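Local coordinates for putative lipoprotein (Campylobacter jejuni subsp. jejuni, PDB 4GIO) that is of unknown function but is predicted to be a lipoprotein and adopts a variant of the immunoglobulin fold, at residues Phe28-Val42 with Arg88-Leu101. Sequence-based numbering, arbitrary orientation.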
ATOM      1  N   PHE A  28      -8.878  -2.700   1.840  1.00 25.66           N
ATOM      2  CA  PHE A  28      -7.690  -3.437   1.418  1.00 25.40           C
ATOM      3  C   PHE A  28      -7.784  -4.911   1.767  1.00 25.26           C
ATOM      4  O   PHE A  28      -8.567  -5.330   2.595  1.00 25.09           O
ATOM      5  CB  PHE A  28      -6.436  -2.785   1.968  1.00 24.27           C
ATOM      6  CG  PHE A  28      -6.313  -2.844   3.432  1.00 28.37           C
ATOM      7  CD1 PHE A  28      -5.735  -3.941   4.043  1.00 29.00           C
ATOM      8  CD2 PHE A  28      -6.778  -1.798   4.213  1.00 33.14           C
ATOM      9  CE1 PHE A  28      -5.608  -3.983   5.400  1.00 31.70           C
ATOM     10  CE2 PHE A  28      -6.633  -1.830   5.574  1.00 36.52           C
ATOM     11  CZ  PHE A  28      -6.051  -2.949   6.169  1.00 32.65           C
ATOM     12  N   GLN A  29      -6.985  -5.706   1.104  1.00 25.38           N
ATOM     13  CA  GLN A  29      -6.945  -7.120   1.462  1.00 24.23           C
ATOM     14  C   GLN A  29      -5.580  -7.677   1.067  1.00 22.14           C
ATOM     15  O   GLN A  29      -4.825  -7.043   0.332  1.00 21.99           O
ATOM     16  CB  GLN A  29      -8.063  -7.851   0.737  1.00 23.95           C
ATOM     17  CG  GLN A  29      -7.926  -7.743  -0.759  1.00 28.55           C
ATOM     18  CD  GLN A  29      -9.165  -8.155  -1.458  1.00 37.90           C
ATOM     19  OE1 GLN A  29     -10.174  -8.439  -0.822  1.00 44.35           O
ATOM     20  NE2 GLN A  29      -9.123  -8.175  -2.782  1.00 41.55           N
ATOM     21  N   LYS A  30      -5.283  -8.854   1.553  1.00 21.05           N
ATOM     22  CA  LYS A  30      -4.039  -9.507   1.189  1.00 21.61           C
ATOM     23  C   LYS A  30      -4.245 -11.002   1.044  1.00 20.66           C
ATOM     24  O   LYS A  30      -5.216 -11.570   1.609  1.00 20.01           O
ATOM     25  CB  LYS A  30      -2.935  -9.147   2.206  1.00 20.26           C
ATOM     26  CG  LYS A  30      -3.153  -9.636   3.638  1.00 25.10           C
ATOM     27  CD  LYS A  30      -2.255  -8.826   4.629  1.00 25.78           C
ATOM     28  CE  LYS A  30      -2.208  -9.498   6.001  1.00 26.74           C
ATOM     29  NZ  LYS A  30      -3.586  -9.558   6.520  1.00 34.62           N
ATOM     30  N   ARG A  31      -3.293 -11.644   0.380  1.00 19.35           N
ATOM     31  CA  ARG A  31      -3.279 -13.117   0.317  1.00 19.47           C
ATOM     32  C   ARG A  31      -1.881 -13.630  -0.058  1.00 19.04           C
ATOM     33  O   ARG A  31      -1.047 -12.892  -0.627  1.00 17.22           O
ATOM     34  CB  ARG A  31      -4.345 -13.593  -0.644  1.00 19.68           C
ATOM     35  CG  ARG A  31      -4.005 -13.243  -2.028  1.00 22.11           C
ATOM     36  CD  ARG A  31      -5.158 -13.543  -2.965  1.00 30.94           C
ATOM     37  NE  ARG A  31      -4.536 -14.116  -4.136  1.00 40.93           N
ATOM     38  CZ  ARG A  31      -3.921 -13.394  -5.052  1.00 41.61           C
ATOM     39  NH1 ARG A  31      -3.925 -12.081  -4.918  1.00 43.24           N
ATOM     40  NH2 ARG A  31      -3.326 -13.986  -6.083  1.00 44.39           N
ATOM     41  N   ILE A  32      -1.632 -14.894   0.213  1.00 18.24           N
ATOM     42  CA  ILE A  32      -0.409 -15.474  -0.192  1.00 19.33           C
ATOM     43  C   ILE A  32      -0.703 -16.154  -1.528  1.00 19.57           C
ATOM     44  O   ILE A  32      -1.673 -16.895  -1.620  1.00 20.19           O
ATOM     45  CB  ILE A  32       0.073 -16.563   0.833  1.00 19.92           C
ATOM     46  CG1 ILE A  32       0.144 -16.001   2.265  1.00 20.53           C
ATOM     47  CG2 ILE A  32       1.394 -17.224   0.392  1.00 21.17           C
ATOM     48  CD1 ILE A  32       0.969 -14.796   2.437  1.00 22.55           C
ATOM     49  N   ASN A  33       0.102 -15.871  -2.558  1.00 17.80           N
ATOM     50  CA  ASN A  33      -0.186 -16.359  -3.887  1.00 17.57           C
ATOM     51  C   ASN A  33       0.304 -17.820  -3.994  1.00 17.55           C
ATOM     52  O   ASN A  33       0.876 -18.377  -3.019  1.00 17.44           O
ATOM     53  CB  ASN A  33       0.366 -15.387  -5.001  1.00 15.31           C
ATOM     54  CG  ASN A  33       1.892 -15.399  -5.146  1.00 17.01           C
ATOM     55  OD1 ASN A  33       2.633 -16.306  -4.690  1.00 16.79           O
ATOM     56  ND2 ASN A  33       2.382 -14.380  -5.845  1.00 13.23           N
ATOM     57  N   SER A  34       0.091 -18.429  -5.138  1.00 18.18           N
ATOM     58  CA  SER A  34       0.379 -19.866  -5.270  1.00 18.80           C
ATOM     59  C   SER A  34       1.900 -20.136  -5.426  1.00 19.39           C
ATOM     60  O   SER A  34       2.342 -21.302  -5.306  1.00 19.99           O
ATOM     61  CB  SER A  34      -0.451 -20.460  -6.409  1.00 17.74           C
ATOM     62  OG  SER A  34      -0.041 -19.861  -7.642  1.00 16.96           O
ATOM     63  N   ASN A  35       2.729 -19.096  -5.610  1.00 17.66           N
ATOM     64  CA  ASN A  35       4.190 -19.271  -5.445  1.00 17.46           C
ATOM     65  C   ASN A  35       4.674 -19.044  -3.990  1.00 18.85           C
ATOM     66  O   ASN A  35       5.837 -19.237  -3.685  1.00 19.46           O
ATOM     67  CB  ASN A  35       4.965 -18.365  -6.381  1.00 16.37           C
ATOM     68  CG  ASN A  35       4.930 -18.849  -7.851  1.00 18.03           C
ATOM     69  OD1 ASN A  35       4.601 -19.984  -8.125  1.00 15.19           O
ATOM     70  ND2 ASN A  35       5.208 -17.939  -8.786  1.00 16.88           N
ATOM     71  N   GLY A  36       3.783 -18.629  -3.099  1.00 17.89           N
ATOM     72  CA  GLY A  36       4.140 -18.501  -1.728  1.00 19.58           C
ATOM     73  C   GLY A  36       4.508 -17.079  -1.301  1.00 18.99           C
ATOM     74  O   GLY A  36       5.027 -16.869  -0.202  1.00 19.56           O
ATOM     75  N   TYR A  37       4.146 -16.098  -2.110  1.00 17.73           N
ATOM     76  CA  TYR A  37       4.462 -14.675  -1.803  1.00 15.35           C
ATOM     77  C   TYR A  37       3.186 -13.875  -1.491  1.00 15.58           C
ATOM     78  O   TYR A  37       2.175 -13.965  -2.220  1.00 16.80           O
ATOM     79  CB  TYR A  37       5.118 -14.000  -3.023  1.00 15.08           C
ATOM     80  CG  TYR A  37       6.464 -14.591  -3.309  1.00 18.29           C
ATOM     81  CD1 TYR A  37       6.608 -15.596  -4.269  1.00 20.77           C
ATOM     82  CD2 TYR A  37       7.569 -14.206  -2.568  1.00 17.34           C
ATOM     83  CE1 TYR A  37       7.843 -16.165  -4.515  1.00 24.61           C
ATOM     84  CE2 TYR A  37       8.830 -14.732  -2.819  1.00 19.92           C
ATOM     85  CZ  TYR A  37       8.945 -15.729  -3.775  1.00 25.82           C
ATOM     86  OH  TYR A  37      10.147 -16.280  -3.978  1.00 26.47           O
ATOM     87  N   LEU A  38       3.291 -12.996  -0.494  1.00 15.62           N
ATOM     88  CA  LEU A  38       2.181 -12.126  -0.098  1.00 16.30           C
ATOM     89  C   LEU A  38       1.896 -11.061  -1.161  1.00 15.32           C
ATOM     90  O   LEU A  38       2.809 -10.419  -1.684  1.00 14.87           O
ATOM     91  CB  LEU A  38       2.532 -11.469   1.224  1.00 15.60           C
ATOM     92  CG  LEU A  38       1.516 -10.471   1.815  1.00 17.48           C
ATOM     93  CD1 LEU A  38       0.258 -11.260   2.282  1.00 17.73           C
ATOM     94  CD2 LEU A  38       2.200  -9.657   2.952  1.00 18.88           C
ATOM     95  N   GLU A  39       0.615 -10.851  -1.467  1.00 15.79           N
ATOM     96  CA  GLU A  39       0.235  -9.771  -2.362  1.00 16.74           C
ATOM     97  C   GLU A  39      -0.851  -8.994  -1.658  1.00 18.04           C
ATOM     98  O   GLU A  39      -1.690  -9.567  -0.930  1.00 18.05           O
ATOM     99  CB  GLU A  39      -0.299 -10.372  -3.681  1.00 17.65           C
ATOM    100  CG  GLU A  39      -0.859  -9.305  -4.649  1.00 24.88           C
ATOM    101  CD  GLU A  39      -1.726  -9.917  -5.749  1.00 36.58           C
ATOM    102  OE1 GLU A  39      -1.142 -10.635  -6.619  1.00 35.86           O
ATOM    103  OE2 GLU A  39      -2.982  -9.693  -5.691  1.00 43.21           O
ATOM    104  N   PHE A  40      -0.855  -7.700  -1.844  1.00 17.76           N
ATOM    105  CA  PHE A  40      -1.955  -6.925  -1.268  1.00 17.30           C
ATOM    106  C   PHE A  40      -2.564  -6.048  -2.324  1.00 19.22           C
ATOM    107  O   PHE A  40      -1.899  -5.731  -3.339  1.00 17.70           O
ATOM    108  CB  PHE A  40      -1.557  -6.160   0.015  1.00 17.14           C
ATOM    109  CG  PHE A  40      -0.606  -5.004  -0.198  1.00 18.80           C
ATOM    110  CD1 PHE A  40      -1.074  -3.764  -0.673  1.00 14.95           C
ATOM    111  CD2 PHE A  40       0.770  -5.147   0.088  1.00 18.86           C
ATOM    112  CE1 PHE A  40      -0.201  -2.686  -0.847  1.00 16.11           C
ATOM    113  CE2 PHE A  40       1.707  -4.047  -0.074  1.00 14.03           C
ATOM    114  CZ  PHE A  40       1.183  -2.803  -0.536  1.00 16.24           C
ATOM    115  N   GLU A  41      -3.831  -5.648  -2.096  1.00 20.44           N
ATOM    116  CA  GLU A  41      -4.555  -4.731  -3.018  1.00 22.58           C
ATOM    117  C   GLU A  41      -5.213  -3.680  -2.187  1.00 21.66           C
ATOM    118  O   GLU A  41      -5.870  -4.018  -1.194  1.00 22.03           O
ATOM    119  CB  GLU A  41      -5.670  -5.435  -3.786  1.00 24.62           C
ATOM    120  CG  GLU A  41      -5.168  -6.218  -4.974  1.00 30.77           C
ATOM    121  CD  GLU A  41      -6.283  -7.048  -5.712  1.00 41.14           C
ATOM    122  OE1 GLU A  41      -5.905  -7.904  -6.584  1.00 42.09           O
ATOM    123  OE2 GLU A  41      -7.506  -6.835  -5.433  1.00 39.59           O
ATOM    124  N   VAL A  42      -4.986  -2.421  -2.523  1.00 20.06           N
ATOM    125  CA  VAL A  42      -5.607  -1.335  -1.767  1.00 19.87           C
ATOM    126  C   VAL A  42      -6.444  -0.601  -2.823  1.00 20.13           C
ATOM    127  O   VAL A  42      -5.944  -0.297  -3.899  1.00 20.05           O
ATOM    128  CB  VAL A  42      -4.571  -0.433  -1.118  1.00 20.42           C
ATOM    129  CG1 VAL A  42      -5.223   0.809  -0.381  1.00 18.46           C
ATOM    130  CG2 VAL A  42      -3.670  -1.242  -0.109  1.00 20.17           C
ATOM    131  N   ARG A  88      -1.873  -2.568  -6.345  1.00 20.21           N
ATOM    132  CA  ARG A  88      -1.553  -3.967  -6.131  1.00 20.93           C
ATOM    133  C   ARG A  88      -0.043  -4.215  -5.994  1.00 20.12           C
ATOM    134  O   ARG A  88       0.728  -3.801  -6.864  1.00 19.83           O
ATOM    135  CB  ARG A  88      -2.168  -4.769  -7.291  1.00 22.53           C
ATOM    136  CG  ARG A  88      -2.017  -6.287  -7.124  1.00 29.96           C
ATOM    137  CD  ARG A  88      -3.128  -7.082  -7.887  1.00 43.03           C
ATOM    138  NE  ARG A  88      -2.972  -7.059  -9.344  1.00 51.54           N
ATOM    139  CZ  ARG A  88      -3.631  -6.245 -10.170  1.00 55.23           C
ATOM    140  NH1 ARG A  88      -4.512  -5.353  -9.700  1.00 54.17           N
ATOM    141  NH2 ARG A  88      -3.386  -6.321 -11.472  1.00 55.97           N
ATOM    142  N   LYS A  89       0.406  -4.833  -4.892  1.00 17.77           N
ATOM    143  CA  LYS A  89       1.853  -5.016  -4.706  1.00 16.88           C
ATOM    144  C   LYS A  89       2.152  -6.419  -4.302  1.00 15.65           C
ATOM    145  O   LYS A  89       1.356  -7.049  -3.654  1.00 16.11           O
ATOM    146  CB  LYS A  89       2.417  -4.126  -3.566  1.00 16.70           C
ATOM    147  CG  LYS A  89       2.232  -2.629  -3.808  1.00 17.37           C
ATOM    148  CD  LYS A  89       2.791  -2.156  -5.078  1.00 24.46           C
ATOM    149  CE  LYS A  89       4.200  -1.728  -5.132  1.00 22.92           C
ATOM    150  NZ  LYS A  89       4.393  -0.732  -6.305  1.00 21.20           N
ATOM    151  N   LEU A  90       3.342  -6.884  -4.633  1.00 14.20           N
ATOM    152  CA  LEU A  90       3.654  -8.275  -4.429  1.00 13.90           C
ATOM    153  C   LEU A  90       4.989  -8.359  -3.701  1.00 14.69           C
ATOM    154  O   LEU A  90       5.972  -7.769  -4.139  1.00 13.22           O
ATOM    155  CB  LEU A  90       3.758  -8.914  -5.824  1.00 12.28           C
ATOM    156  CG  LEU A  90       4.413 -10.313  -5.956  1.00 13.07           C
ATOM    157  CD1 LEU A  90       3.574 -11.295  -5.238  1.00 12.32           C
ATOM    158  CD2 LEU A  90       4.456 -10.673  -7.441  1.00 12.95           C
ATOM    159  N   ALA A  91       5.036  -9.097  -2.619  1.00 15.09           N
ATOM    160  CA  ALA A  91       6.323  -9.212  -1.917  1.00 16.24           C
ATOM    161  C   ALA A  91       7.357  -9.983  -2.752  1.00 17.59           C
ATOM    162  O   ALA A  91       6.976 -10.812  -3.578  1.00 15.82           O
ATOM    163  CB  ALA A  91       6.099  -9.917  -0.646  1.00 14.98           C
ATOM    164  N   SER A  92       8.649  -9.758  -2.473  1.00 19.01           N
ATOM    165  CA  SER A  92       9.760 -10.436  -3.172  1.00 20.16           C
ATOM    166  C   SER A  92      10.407 -11.435  -2.211  1.00 21.56           C
ATOM    167  O   SER A  92      11.298 -12.179  -2.594  1.00 20.21           O
ATOM    168  CB  SER A  92      10.799  -9.427  -3.730  1.00 22.88           C
ATOM    169  OG  SER A  92      11.344  -8.685  -2.628  1.00 25.98           O
ATOM    170  N   ASP A  93       9.853 -11.583  -1.001  1.00 20.51           N
ATOM    171  CA  ASP A  93      10.455 -12.457  -0.038  1.00 21.24           C
ATOM    172  C   ASP A  93       9.324 -13.240   0.609  1.00 21.19           C
ATOM    173  O   ASP A  93       8.314 -12.638   0.993  1.00 19.83           O
ATOM    174  CB  ASP A  93      11.248 -11.624   0.995  1.00 21.71           C
ATOM    175  CG  ASP A  93      12.117 -12.484   1.924  1.00 24.67           C
ATOM    176  OD1 ASP A  93      11.562 -13.242   2.700  1.00 25.60           O
ATOM    177  OD2 ASP A  93      13.354 -12.409   1.828  1.00 23.27           O
ATOM    178  N   THR A  94       9.490 -14.572   0.769  1.00 19.43           N
ATOM    179  CA  THR A  94       8.451 -15.393   1.360  1.00 19.52           C
ATOM    180  C   THR A  94       8.182 -15.150   2.858  1.00 19.13           C
ATOM    181  O   THR A  94       7.137 -15.484   3.313  1.00 17.95           O
ATOM    182  CB  THR A  94       8.671 -16.942   1.147  1.00 19.94           C
ATOM    183  OG1 THR A  94       9.954 -17.277   1.641  1.00 23.38           O
ATOM    184  CG2 THR A  94       8.555 -17.352  -0.319  1.00 20.16           C
ATOM    185  N   ARG A  95       9.102 -14.519   3.586  1.00 20.18           N
ATOM    186  CA  ARG A  95       8.905 -14.163   4.985  1.00 19.95           C
ATOM    187  C   ARG A  95       7.887 -13.048   5.203  1.00 18.23           C
ATOM    188  O   ARG A  95       7.360 -12.893   6.335  1.00 19.86           O
ATOM    189  CB  ARG A  95      10.223 -13.715   5.612  1.00 21.61           C
ATOM    190  CG  ARG A  95      11.214 -14.829   5.899  1.00 20.87           C
ATOM    191  CD  ARG A  95      12.536 -14.236   6.339  1.00 20.77           C
ATOM    192  NE  ARG A  95      13.124 -13.441   5.245  1.00 20.81           N
ATOM    193  CZ  ARG A  95      13.990 -12.443   5.426  1.00 26.12           C
ATOM    194  NH1 ARG A  95      14.421 -12.113   6.654  1.00 26.20           N
ATOM    195  NH2 ARG A  95      14.445 -11.772   4.380  1.00 32.30           N
ATOM    196  N   ALA A  96       7.523 -12.308   4.139  1.00 17.43           N
ATOM    197  CA  ALA A  96       6.477 -11.255   4.263  1.00 16.43           C
ATOM    198  C   ALA A  96       5.108 -11.887   4.553  1.00 17.27           C
ATOM    199  O   ALA A  96       4.617 -12.735   3.758  1.00 18.38           O
ATOM    200  CB  ALA A  96       6.463 -10.400   2.961  1.00 16.40           C
ATOM    201  N   ASN A  97       4.470 -11.477   5.645  1.00 16.83           N
ATOM    202  CA  ASN A  97       3.110 -11.973   6.000  1.00 19.29           C
ATOM    203  C   ASN A  97       2.123 -10.833   6.213  1.00 18.51           C
ATOM    204  O   ASN A  97       0.940 -11.061   6.374  1.00 17.07           O
ATOM    205  CB  ASN A  97       3.127 -12.829   7.294  1.00 19.31           C
ATOM    206  CG  ASN A  97       3.780 -14.261   7.083  1.00 27.54           C
ATOM    207  OD1 ASN A  97       4.239 -14.871   8.071  1.00 32.15           O
ATOM    208  ND2 ASN A  97       3.908 -14.731   5.813  1.00 28.60           N
ATOM    209  N   ASP A  98       2.623  -9.599   6.267  1.00 17.51           N
ATOM    210  CA  ASP A  98       1.753  -8.439   6.353  1.00 17.42           C
ATOM    211  C   ASP A  98       2.507  -7.241   5.724  1.00 16.32           C
ATOM    212  O   ASP A  98       3.630  -7.393   5.222  1.00 15.91           O
ATOM    213  CB  ASP A  98       1.400  -8.212   7.830  1.00 18.69           C
ATOM    214  CG  ASP A  98       0.164  -7.255   8.022  1.00 23.52           C
ATOM    215  OD1 ASP A  98      -0.505  -6.849   7.005  1.00 23.21           O
ATOM    216  OD2 ASP A  98      -0.061  -6.862   9.218  1.00 26.24           O
ATOM    217  N   PHE A  99       1.915  -6.061   5.731  1.00 16.68           N
ATOM    218  CA  PHE A  99       2.543  -4.895   5.072  1.00 16.41           C
ATOM    219  C   PHE A  99       2.075  -3.615   5.798  1.00 15.39           C
ATOM    220  O   PHE A  99       1.129  -3.640   6.551  1.00 15.98           O
ATOM    221  CB  PHE A  99       2.113  -4.825   3.589  1.00 13.69           C
ATOM    222  CG  PHE A  99       0.627  -4.416   3.395  1.00 14.94           C
ATOM    223  CD1 PHE A  99      -0.388  -5.356   3.523  1.00 15.23           C
ATOM    224  CD2 PHE A  99       0.266  -3.098   3.074  1.00 15.48           C
ATOM    225  CE1 PHE A  99      -1.752  -5.037   3.344  1.00 17.39           C
ATOM    226  CE2 PHE A  99      -1.125  -2.740   2.866  1.00 16.85           C
ATOM    227  CZ  PHE A  99      -2.129  -3.703   3.024  1.00 17.43           C
ATOM    228  N   ARG A 100       2.782  -2.533   5.562  1.00 16.19           N
ATOM    229  CA  ARG A 100       2.369  -1.193   6.003  1.00 17.44           C
ATOM    230  C   ARG A 100       2.516  -0.262   4.806  1.00 16.41           C
ATOM    231  O   ARG A 100       3.493  -0.333   4.095  1.00 16.60           O
ATOM    232  CB  ARG A 100       3.245  -0.714   7.125  1.00 18.17           C
ATOM    233  CG  ARG A 100       2.752   0.534   7.830  1.00 22.96           C
ATOM    234  CD  ARG A 100       3.610   0.845   9.122  1.00 23.68           C
ATOM    235  NE  ARG A 100       3.103  -0.038  10.192  1.00 25.35           N
ATOM    236  CZ  ARG A 100       3.814  -0.947  10.858  1.00 23.88           C
ATOM    237  NH1 ARG A 100       5.120  -1.069  10.679  1.00 23.72           N
ATOM    238  NH2 ARG A 100       3.185  -1.714  11.743  1.00 27.78           N
ATOM    239  N   LEU A 101       1.517   0.590   4.572  1.00 16.09           N
ATOM    240  CA  LEU A 101       1.505   1.441   3.409  1.00 15.71           C
ATOM    241  C   LEU A 101       1.381   2.893   3.851  1.00 15.65           C
ATOM    242  O   LEU A 101       0.399   3.241   4.478  1.00 18.67           O
ATOM    243  CB  LEU A 101       0.369   1.056   2.446  1.00 14.37           C
ATOM    244  CG  LEU A 101       0.134   1.984   1.239  1.00 15.78           C
ATOM    245  CD1 LEU A 101       1.348   1.990   0.265  1.00 14.77           C
ATOM    246  CD2 LEU A 101      -1.113   1.542   0.433  1.00 15.68           C
TER
HETATM  247  O   HOH W   1       5.634 -13.187   1.056  1.00 15.60           O
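F40 and F99 lie face to face, ring centroids 3.7 Å apart and planes only 7° from parallel, joining two sheets. From CB to CZ, the F40 side chain runs along F99. Its CB already sits over the F99 ring, with F99 CE1 3.5 Å from F40 CB. A chi1 of 70° sets CG between the backbone N and the carbonyl carbon, laying the ring across its partner. F40 CG meets F99 CE1 and CD1, CD2 reaches F99 CG at 3.4 Å, CD1 and CE1 approach F99 CE2, and CE2 lies between F99 CD2 and K89 CB. The opposite face belongs to K89: F40 CZ is 3.4 Å from K89 CG, and K89 CB makes a CH-pi contact off-centre over the ring. The phenyl is thus sandwiched, with W58 of strand 50-59 also meeting it. The bent K89 chain leads its amine away to Y54 and E72. F28 completes the aromatic cluster in an offset edge-to-face pair, the edge of F99 turned toward the F28 face, planes at 88°.

The backbones of F40 and K89 form an antiparallel hydrogen-bonded pair. Beyond it, A91 N bonds almost straight to L38 O. Where strand 38-42 starts, a water takes the L38 N-H and donates to D93 O and A96 O, tying it to the turn D93-A96. The Y37 ring lies against D93 and T94, with T94 CG2 over one face.

Strand 88-90 ends an outermost strand of the three-stranded antiparallel sheet, beside 38-44; 98-101 belongs to the four-stranded mixed sheet, between 14-16 and 50-59. The F40-F99 stack bridges them, consistent with the sandwich core of this variant immunoglobulin fold.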